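Local atomic coordinates of methyltransferase (Streptococcus pyogenes, PDB entry 2ESR), a protein that probably transfers a methyl group from S-adenosylmethionine to a guanine of 16S ribosomal RNA. Residues L97-D107 with N126-E137; F39-I47 with A66-T77. All blocks are in the same frame, centred on the assembly; numbering follows the deposited sequence.

Along the chain, contact 2 comes first: the glycine-rich loop and helix start of 39-47 are met again by helix 64-75, closing a loop that contains the rest of helix 44-51 and strand 56-60. Contact 1 opens only later, where 97-107 is rejoined by 126-137 after the chain has passed through helix 111-124. The two closures follow in series and neither nest nor cross. In space they adjoin, with Phe105 and Glu137 against Leu45 and Asp107 against Phe39, so the central strands meet the glycine-rich loop that leaves strand 34-38. Thr98 of contact 1 bonds to Leu85 of the second subunit, and more weakly to Gln71 of that subunit.

Contact 1. Residues L97-D107 with N126-E137; sequences LTGRFDLVFLD and NLLSEQVMVVCE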
loop_
_atom_site.group_PDB
_atom_site.type_symbol
_atom_site.label_atom_id
_atom_site.label_comp_id
_atom_site.label_asym_id
_atom_site.label_seq_id
_atom_site.Cartn_x
_atom_site.Cartn_y
_atom_site.Cartn_z
ATOM N N LEU A 97 5.723 7.225 2.279
ATOM C CA LEU A 97 4.261 7.261 2.357
ATOM C C LEU A 97 3.719 8.581 1.819
ATOM O O LEU A 97 4.396 9.603 1.884
ATOM C CB LEU A 97 3.816 7.078 3.808
ATOM C CG LEU A 97 4.290 5.796 4.486
ATOM C CD1 LEU A 97 3.894 5.815 5.962
ATOM C CD2 LEU A 97 3.687 4.598 3.778
ATOM N N THR A 98 2.489 8.577 1.310
ATOM C CA THR A 98 1.935 9.812 0.761
ATOM C C THR A 98 0.523 10.199 1.176
ATOM O O THR A 98 0.214 11.386 1.276
ATOM C CB THR A 98 1.928 9.779 -0.769
ATOM O OG1 THR A 98 0.973 8.806 -1.209
ATOM C CG2 THR A 98 3.303 9.418 -1.300
ATOM N N GLY A 99 -0.337 9.215 1.395
ATOM C CA GLY A 99 -1.709 9.528 1.748
ATOM C C GLY A 99 -1.926 9.857 3.210
ATOM O O GLY A 99 -1.109 9.508 4.059
ATOM N N ARG A 100 -3.022 10.551 3.497
ATOM C CA ARG A 100 -3.365 10.900 4.869
ATOM C C ARG A 100 -3.892 9.622 5.514
ATOM O O ARG A 100 -4.657 8.882 4.894
ATOM C CB ARG A 100 -4.458 11.969 4.889
ATOM C CG ARG A 100 -4.022 13.331 4.375
ATOM C CD ARG A 100 -3.316 14.128 5.457
ATOM N NE ARG A 100 -2.939 15.462 4.996
ATOM C CZ ARG A 100 -2.481 16.423 5.792
ATOM N NH1 ARG A 100 -2.347 16.203 7.091
ATOM N NH2 ARG A 100 -2.139 17.601 5.285
ATOM N N PHE A 101 -3.479 9.358 6.747
ATOM C CA PHE A 101 -3.929 8.167 7.451
ATOM C C PHE A 101 -4.879 8.554 8.565
ATOM O O PHE A 101 -4.647 9.525 9.275
ATOM C CB PHE A 101 -2.726 7.411 7.999
ATOM C CG PHE A 101 -1.913 6.751 6.927
ATOM C CD1 PHE A 101 -2.320 5.536 6.392
ATOM C CD2 PHE A 101 -0.784 7.371 6.405
ATOM C CE1 PHE A 101 -1.618 4.944 5.345
ATOM C CE2 PHE A 101 -0.072 6.784 5.355
ATOM C CZ PHE A 101 -0.492 5.571 4.826
ATOM N N ASP A 102 -5.953 7.787 8.703
ATOM C CA ASP A 102 -6.979 8.062 9.702
ATOM C C ASP A 102 -6.756 7.354 11.030
ATOM O O ASP A 102 -7.222 7.816 12.079
ATOM C CB ASP A 102 -8.341 7.670 9.135
ATOM C CG ASP A 102 -8.594 8.279 7.769
ATOM O OD1 ASP A 102 -8.445 7.569 6.750
ATOM O OD2 ASP A 102 -8.924 9.476 7.715
ATOM N N LEU A 103 -6.042 6.238 10.987
ATOM C CA LEU A 103 -5.775 5.461 12.187
ATOM C C LEU A 103 -4.355 4.913 12.097
ATOM O O LEU A 103 -3.992 4.255 11.128
ATOM C CB LEU A 103 -6.787 4.313 12.292
ATOM C CG LEU A 103 -6.668 3.295 13.437
ATOM C CD1 LEU A 103 -6.703 4.006 14.798
ATOM C CD2 LEU A 103 -7.823 2.294 13.331
ATOM N N VAL A 104 -3.551 5.200 13.109
ATOM C CA VAL A 104 -2.174 4.750 13.124
ATOM C C VAL A 104 -1.921 3.929 14.379
ATOM O O VAL A 104 -2.282 4.343 15.474
ATOM C CB VAL A 104 -1.211 5.967 13.107
ATOM C CG1 VAL A 104 0.237 5.498 13.132
ATOM C CG2 VAL A 104 -1.470 6.816 11.863
ATOM N N PHE A 105 -1.324 2.757 14.208
ATOM C CA PHE A 105 -0.995 1.905 15.341
ATOM C C PHE A 105 0.512 1.919 15.531
ATOM O O PHE A 105 1.262 1.702 14.575
ATOM C CB PHE A 105 -1.474 0.472 15.102
ATOM C CG PHE A 105 -2.968 0.314 15.179
ATOM C CD1 PHE A 105 -3.632 0.502 16.380
ATOM C CD2 PHE A 105 -3.709 0.010 14.043
ATOM C CE1 PHE A 105 -5.028 0.394 16.451
ATOM C CE2 PHE A 105 -5.103 -0.103 14.100
ATOM C CZ PHE A 105 -5.763 0.092 15.308
ATOM N N LEU A 106 0.950 2.172 16.764
ATOM C CA LEU A 106 2.377 2.225 17.078
ATOM C C LEU A 106 2.700 1.398 18.314
ATOM O O LEU A 106 2.188 1.663 19.401
ATOM C CB LEU A 106 2.830 3.665 17.348
ATOM C CG LEU A 106 2.612 4.764 16.308
ATOM C CD1 LEU A 106 3.221 6.062 16.844
ATOM C CD2 LEU A 106 3.263 4.388 14.976
ATOM N N ASP A 107 3.548 0.394 18.135
ATOM C CA ASP A 107 3.995 -0.462 19.240
ATOM C C ASP A 107 5.429 -0.808 18.867
ATOM O O ASP A 107 5.721 -1.916 18.415
ATOM C CB ASP A 107 3.147 -1.734 19.337
ATOM C CG ASP A 107 3.526 -2.590 20.539
ATOM O OD1 ASP A 107 2.780 -3.535 20.873
ATOM O OD2 ASP A 107 4.584 -2.313 21.144
ATOM N N ASN A 126 3.102 15.561 7.150
ATOM C CA ASN A 126 1.670 15.747 6.917
ATOM C C ASN A 126 0.980 14.469 6.476
ATOM O O ASN A 126 0.203 14.466 5.521
ATOM C CB ASN A 126 1.446 16.841 5.876
ATOM C CG ASN A 126 2.209 18.100 6.198
ATOM O OD1 ASN A 126 3.330 18.297 5.726
ATOM N ND2 ASN A 126 1.618 18.955 7.023
ATOM N N LEU A 127 1.260 13.385 7.192
ATOM C CA LEU A 127 0.690 12.085 6.879
ATOM C C LEU A 127 -0.507 11.721 7.755
ATOM O O LEU A 127 -1.052 10.625 7.635
ATOM C CB LEU A 127 1.761 11.004 7.034
ATOM C CG LEU A 127 2.929 11.084 6.046
ATOM C CD1 LEU A 127 4.037 10.131 6.472
ATOM C CD2 LEU A 127 2.425 10.743 4.659
ATOM N N LEU A 128 -0.909 12.635 8.631
ATOM C CA LEU A 128 -2.030 12.378 9.535
ATOM C C LEU A 128 -3.292 13.150 9.163
ATOM O O LEU A 128 -3.247 14.361 8.942
ATOM C CB LEU A 128 -1.635 12.748 10.967
ATOM C CG LEU A 128 -0.378 12.077 11.526
ATOM C CD1 LEU A 128 -0.112 12.596 12.926
ATOM C CD2 LEU A 128 -0.556 10.560 11.538
ATOM N N SER A 129 -4.420 12.456 9.105
ATOM C CA SER A 129 -5.673 13.128 8.773
ATOM C C SER A 129 -6.030 14.062 9.919
ATOM O O SER A 129 -5.495 13.941 11.025
ATOM C CB SER A 129 -6.798 12.112 8.589
ATOM O OG SER A 129 -7.225 11.605 9.846
ATOM N N GLU A 130 -6.923 15.008 9.651
ATOM C CA GLU A 130 -7.363 15.948 10.675
ATOM C C GLU A 130 -7.906 15.188 11.883
ATOM O O GLU A 130 -7.582 15.499 13.034
ATOM C CB GLU A 130 -8.469 16.847 10.111
ATOM C CG GLU A 130 -8.012 17.809 9.032
ATOM C CD GLU A 130 -7.235 18.985 9.596
ATOM O OE1 GLU A 130 -6.185 18.758 10.236
ATOM O OE2 GLU A 130 -7.678 20.139 9.399
ATOM N N GLN A 131 -8.722 14.178 11.603
ATOM C CA GLN A 131 -9.367 13.376 12.645
ATOM C C GLN A 131 -8.629 12.093 12.988
ATOM O O GLN A 131 -9.227 11.117 13.441
ATOM C CB GLN A 131 -10.788 13.034 12.204
ATOM C CG GLN A 131 -11.672 14.251 12.031
ATOM C CD GLN A 131 -11.810 15.032 13.317
ATOM O OE1 GLN A 131 -12.136 14.467 14.361
ATOM N NE2 GLN A 131 -11.561 16.337 13.254
ATOM N N VAL A 132 -7.317 12.102 12.793
ATOM C CA VAL A 132 -6.514 10.919 13.070
ATOM C C VAL A 132 -6.521 10.469 14.529
ATOM O O VAL A 132 -6.678 11.272 15.454
ATOM C CB VAL A 132 -5.031 11.160 12.671
ATOM C CG1 VAL A 132 -4.398 12.142 13.629
ATOM C CG2 VAL A 132 -4.253 9.853 12.659
HETATM N N MSE A 133 -6.365 9.165 14.716
HETATM C CA MSE A 133 -6.229 8.584 16.035
HETATM C C MSE A 133 -4.910 7.811 15.952
HETATM O O MSE A 133 -4.754 6.927 15.096
HETATM C CB MSE A 133 -7.380 7.628 16.357
HETATM C CG MSE A 133 -8.649 8.341 16.767
HETATM SE SE MSE A 133 -9.969 7.046 17.284
HETATM C CE MSE A 133 -10.402 6.372 15.553
ATOM N N VAL A 134 -3.944 8.187 16.787
ATOM C CA VAL A 134 -2.660 7.488 16.839
ATOM C C VAL A 134 -2.714 6.668 18.126
ATOM O O VAL A 134 -2.658 7.205 19.245
ATOM C CB VAL A 134 -1.463 8.465 16.871
ATOM C CG1 VAL A 134 -0.154 7.677 16.938
ATOM C CG2 VAL A 134 -1.464 9.320 15.611
ATOM N N VAL A 135 -2.852 5.361 17.946
ATOM C CA VAL A 135 -2.982 4.416 19.043
ATOM C C VAL A 135 -1.668 3.753 19.390
ATOM O O VAL A 135 -1.071 3.051 18.570
ATOM C CB VAL A 135 -4.016 3.325 18.686
ATOM C CG1 VAL A 135 -4.188 2.371 19.840
ATOM C CG2 VAL A 135 -5.346 3.977 18.329
ATOM N N CYS A 136 -1.236 3.962 20.627
ATOM C CA CYS A 136 0.017 3.412 21.106
ATOM C C CYS A 136 -0.206 2.351 22.164
ATOM O O CYS A 136 -0.882 2.598 23.155
ATOM C CB CYS A 136 0.871 4.524 21.708
ATOM S SG CYS A 136 1.100 5.952 20.630
ATOM N N GLU A 137 0.356 1.167 21.950
ATOM C CA GLU A 137 0.237 0.098 22.940
ATOM C C GLU A 137 1.644 -0.093 23.486
ATOM O O GLU A 137 2.593 -0.294 22.722
ATOM C CB GLU A 137 -0.278 -1.195 22.298
ATOM C CG GLU A 137 -0.405 -2.346 23.291
ATOM C CD GLU A 137 -1.140 -3.543 22.715
ATOM O OE1 GLU A 137 -0.909 -3.869 21.530
ATOM O OE2 GLU A 137 -1.941 -4.160 23.452
HETATM O O HOH W 1 -9.842 8.715 12.250
HETATM O O HOH W 2 -9.923 10.922 9.532
HETATM O O HOH W 3 0.614 -4.233 19.391
#
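Leu103 to Leu106 and Met133 to Cys136 pair as neighbouring parallel strands of the mixed sheet, the two ends of a beta-alpha-beta crossover in a Rossmann-like methyltransferase fold. The axes are 4.7 Å apart and diverge by 16°. Val104 turns both its N and its O to the second strand, spanning Val134: Val104 N donates to Met133 O (2.9 Å), and Val104 O accepts Val135 N (2.7 Å) almost head-on. Leu106 and Glu137 continue the ladder. At the other end, Phe101 pairs with Leu128 before the chain turns at Asp102, and the type I turn from Ser129 to Val132 lets the second strand turn with it. Here Phe101 N donates to Leu127 O, and Leu127 CD2 packs on Leu97 CB (4.0 Å).

Arg100 finishes this outer end. Bent at chi2 (-83°), Arg100 sends NH1 to Leu128 O (2.8 Å) in the guanidinium plane, while Asn126 O lies over one face of the group. Nearby, the Asp102 carboxylate and Ser129 OG share a water, and Asp102 OD1 accepts Arg34 N.

On one face of the sheet Val104 CG2 meets Leu128 CD2 (3.9 Å), the two side chains crossing at about a right angle, and Leu106 CD1 touches Val134 CG1 (3.7 Å). On the other, Phe105 lies alongside Val135, Phe105 CD1 to Val135 CB 3.7 Å, and Leu103 CD1 reaches Val135 CG2. At the C-terminal end a water donates to both Asp107 OD1 and Glu137 OE1; Asp107 opens a D-P-P-Y sequence, resembling the (N/D)PPY motif of methyltransferases that act on amino groups of bases.

Helix 111-124 covers Leu106, Val134 and Cys136, helix 19-26 covers Leu103, Phe105 and Met133, and strand 34-38 pairs with the far edge of 101-106.

Contact 2. Residues F39-I47 with A66-T77; sequences FAGSGGLAI and AQAIIQDNIIMT
The loop at Gly41 and Ser42 passes close beside helix 64-75, with the CA atoms of Ser42 and Ile70 5.0 Å apart, as it makes a type II' turn from Ala40 to Gly43 and enters helix 44-51 with Gly43 as N-cap. Ile70 packs against the Gly41-Ser42 peptide of this turn: Gly41 O rests 3.1 Å from Ile70 CD1, Ala40 CB meets the same methyl, and the bare backbone of Gly43 admits Ile70 CG1 to 3.8 Å from Gly43 N. Ala66 CB also touches Gly41 O. Further along the helix, Asn73 ND2 makes a weak hydrogen bond to Ser42 O (3.2 Å), and Asn73 CB meets Ile47 CD1, the two side chains crossing at about a right angle. Thr77 OG1 is bound to Ile74 O (2.6 Å) and also bonds Ala79 N, a rotation that leaves Thr77 CG2 pressed tightly on Ile47 CG2 at 3.4 Å.

Gly41 N donates to Glu61 OE1, tying the loop to the segment after strand 56-60. The Gly41, Gly43 and Ala46 pattern resembles the glycine-rich loop that binds S-adenosylmethionine in Rossmann-like methyltransferases. Across the contact there is one weak hydrogen bond; the rest is apolar and carbon-to-carbonyl packing.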
loop_
_atom_site.group_PDB
_atom_site.type_symbol
_atom_site.label_atom_id
_atom_site.label_comp_id
_atom_site.label_asym_id
_atom_site.label_seq_id
_atom_site.Cartn_x
_atom_site.Cartn_y
_atom_site.Cartn_z
ATOM N N PHE A 39 5.704 -0.897 12.780
ATOM C CA PHE A 39 6.214 -1.904 13.708
ATOM C C PHE A 39 5.038 -2.865 13.881
ATOM O O PHE A 39 4.678 -3.241 14.995
ATOM C CB PHE A 39 6.585 -1.271 15.056
ATOM C CG PHE A 39 7.356 0.021 14.936
ATOM C CD1 PHE A 39 6.693 1.247 14.973
ATOM C CD2 PHE A 39 8.739 0.011 14.778
ATOM C CE1 PHE A 39 7.399 2.445 14.854
ATOM C CE2 PHE A 39 9.454 1.205 14.658
ATOM C CZ PHE A 39 8.781 2.423 14.697
ATOM N N ALA A 40 4.457 -3.260 12.752
ATOM C CA ALA A 40 3.270 -4.111 12.701
ATOM C C ALA A 40 3.241 -5.447 13.439
ATOM O O ALA A 40 2.164 -5.905 13.829
ATOM C CB ALA A 40 2.875 -4.328 11.250
ATOM N N GLY A 41 4.394 -6.079 13.624
ATOM C CA GLY A 41 4.416 -7.359 14.315
ATOM C C GLY A 41 3.654 -8.422 13.545
ATOM O O GLY A 41 4.037 -8.770 12.429
ATOM N N SER A 42 2.579 -8.943 14.133
ATOM C CA SER A 42 1.763 -9.956 13.473
ATOM C C SER A 42 0.629 -9.290 12.692
ATOM O O SER A 42 -0.181 -9.965 12.050
ATOM C CB SER A 42 1.191 -10.928 14.506
ATOM O OG SER A 42 2.236 -11.579 15.212
ATOM N N GLY A 43 0.578 -7.962 12.762
ATOM C CA GLY A 43 -0.439 -7.200 12.054
ATOM C C GLY A 43 -1.846 -7.311 12.614
ATOM O O GLY A 43 -2.798 -6.835 11.999
ATOM N N GLY A 44 -1.975 -7.921 13.787
ATOM C CA GLY A 44 -3.278 -8.104 14.407
ATOM C C GLY A 44 -4.170 -6.879 14.520
ATOM O O GLY A 44 -5.368 -6.962 14.259
ATOM N N LEU A 45 -3.603 -5.739 14.904
ATOM C CA LEU A 45 -4.401 -4.524 15.044
ATOM C C LEU A 45 -4.920 -3.999 13.711
ATOM O O LEU A 45 -6.087 -3.633 13.603
ATOM C CB LEU A 45 -3.591 -3.435 15.750
ATOM C CG LEU A 45 -3.254 -3.759 17.210
ATOM C CD1 LEU A 45 -2.416 -2.642 17.808
ATOM C CD2 LEU A 45 -4.549 -3.943 17.999
ATOM N N ALA A 46 -4.060 -3.971 12.699
ATOM C CA ALA A 46 -4.474 -3.481 11.388
ATOM C C ALA A 46 -5.578 -4.359 10.805
ATOM O O ALA A 46 -6.557 -3.861 10.253
ATOM C CB ALA A 46 -3.279 -3.445 10.436
ATOM N N ILE A 47 -5.414 -5.671 10.937
ATOM C CA ILE A 47 -6.391 -6.615 10.412
ATOM C C ILE A 47 -7.743 -6.459 11.106
ATOM O O ILE A 47 -8.783 -6.426 10.454
ATOM C CB ILE A 47 -5.881 -8.061 10.569
ATOM C CG1 ILE A 47 -4.592 -8.229 9.756
ATOM C CG2 ILE A 47 -6.947 -9.054 10.115
ATOM C CD1 ILE A 47 -3.916 -9.564 9.932
ATOM N N ALA A 66 8.018 -12.086 11.299
ATOM C CA ALA A 66 6.780 -11.345 11.505
ATOM C C ALA A 66 6.083 -11.191 10.158
ATOM O O ALA A 66 4.871 -11.356 10.051
ATOM C CB ALA A 66 7.083 -9.978 12.102
ATOM N N GLN A 67 6.860 -10.882 9.125
ATOM C CA GLN A 67 6.308 -10.714 7.783
ATOM C C GLN A 67 5.566 -11.966 7.334
ATOM O O GLN A 67 4.486 -11.884 6.746
ATOM C CB GLN A 67 7.420 -10.395 6.781
ATOM C CG GLN A 67 8.044 -9.023 6.957
ATOM C CD GLN A 67 7.022 -7.910 6.870
ATOM O OE1 GLN A 67 6.101 -7.833 7.687
ATOM N NE2 GLN A 67 7.171 -7.040 5.876
ATOM N N ALA A 68 6.147 -13.128 7.611
ATOM C CA ALA A 68 5.527 -14.386 7.228
ATOM C C ALA A 68 4.178 -14.525 7.925
ATOM O O ALA A 68 3.178 -14.889 7.305
ATOM C CB ALA A 68 6.438 -15.548 7.595
ATOM N N ILE A 69 4.154 -14.221 9.218
ATOM C CA ILE A 69 2.924 -14.320 9.987
ATOM C C ILE A 69 1.872 -13.363 9.446
ATOM O O ILE A 69 0.718 -13.741 9.254
ATOM C CB ILE A 69 3.183 -14.022 11.472
ATOM C CG1 ILE A 69 4.163 -15.054 12.033
ATOM C CG2 ILE A 69 1.875 -14.058 12.253
ATOM C CD1 ILE A 69 4.588 -14.798 13.459
ATOM N N ILE A 70 2.275 -12.124 9.190
ATOM C CA ILE A 70 1.349 -11.129 8.669
ATOM C C ILE A 70 0.722 -11.595 7.365
ATOM O O ILE A 70 -0.494 -11.553 7.201
ATOM C CB ILE A 70 2.055 -9.786 8.409
ATOM C CG1 ILE A 70 2.524 -9.175 9.729
ATOM C CG2 ILE A 70 1.110 -8.842 7.686
ATOM C CD1 ILE A 70 3.333 -7.903 9.557
ATOM N N GLN A 71 1.562 -12.037 6.436
ATOM C CA GLN A 71 1.085 -12.500 5.141
ATOM C C GLN A 71 0.052 -13.611 5.277
ATOM O O GLN A 71 -0.946 -13.629 4.555
ATOM C CB GLN A 71 2.274 -12.955 4.287
ATOM C CG GLN A 71 3.124 -11.785 3.803
ATOM C CD GLN A 71 4.416 -12.212 3.132
ATOM O OE1 GLN A 71 4.410 -13.016 2.202
ATOM N NE2 GLN A 71 5.533 -11.667 3.599
ATOM N N ASP A 72 0.281 -14.529 6.209
ATOM C CA ASP A 72 -0.656 -15.624 6.433
ATOM C C ASP A 72 -1.972 -15.101 7.009
ATOM O O ASP A 72 -3.048 -15.477 6.544
ATOM C CB ASP A 72 -0.047 -16.660 7.384
ATOM C CG ASP A 72 1.089 -17.442 6.747
ATOM O OD1 ASP A 72 1.763 -18.207 7.472
ATOM O OD2 ASP A 72 1.308 -17.299 5.523
ATOM N N ASN A 73 -1.883 -14.234 8.017
ATOM C CA ASN A 73 -3.075 -13.668 8.643
ATOM C C ASN A 73 -3.910 -12.882 7.637
ATOM O O ASN A 73 -5.137 -12.882 7.702
ATOM C CB ASN A 73 -2.697 -12.740 9.808
ATOM C CG ASN A 73 -2.139 -13.489 11.006
ATOM O OD1 ASN A 73 -2.684 -14.507 11.424
ATOM N ND2 ASN A 73 -1.058 -12.972 11.574
ATOM N N ILE A 74 -3.232 -12.208 6.715
ATOM C CA ILE A 74 -3.908 -11.413 5.698
ATOM C C ILE A 74 -4.753 -12.294 4.781
ATOM O O ILE A 74 -5.805 -11.875 4.298
ATOM C CB ILE A 74 -2.888 -10.621 4.852
ATOM C CG1 ILE A 74 -2.195 -9.571 5.726
ATOM C CG2 ILE A 74 -3.586 -9.954 3.681
ATOM C CD1 ILE A 74 -1.093 -8.801 5.022
ATOM N N ILE A 75 -4.290 -13.518 4.548
ATOM C CA ILE A 75 -5.015 -14.450 3.693
ATOM C C ILE A 75 -6.297 -14.920 4.373
ATOM O O ILE A 75 -7.332 -15.069 3.727
ATOM C CB ILE A 75 -4.157 -15.684 3.353
ATOM C CG1 ILE A 75 -2.834 -15.243 2.728
ATOM C CG2 ILE A 75 -4.908 -16.584 2.384
ATOM C CD1 ILE A 75 -1.872 -16.380 2.463
HETATM N N MSE A 76 -6.220 -15.147 5.682
HETATM C CA MSE A 76 -7.372 -15.607 6.450
HETATM C C MSE A 76 -8.522 -14.605 6.484
HETATM O O MSE A 76 -9.631 -14.945 6.895
HETATM C CB MSE A 76 -6.953 -15.942 7.885
HETATM C CG MSE A 76 -6.109 -17.199 8.014
HETATM SE SE MSE A 76 -5.779 -17.676 9.863
HETATM C CE MSE A 76 -7.485 -18.488 10.269
ATOM N N THR A 77 -8.262 -13.374 6.055
ATOM C CA THR A 77 -9.295 -12.344 6.049
ATOM C C THR A 77 -10.112 -12.409 4.766
ATOM O O THR A 77 -11.139 -11.741 4.638
ATOM C CB THR A 77 -8.690 -10.930 6.157
ATOM O OG1 THR A 77 -7.980 -10.621 4.952
ATOM C CG2 THR A 77 -7.734 -10.849 7.335
#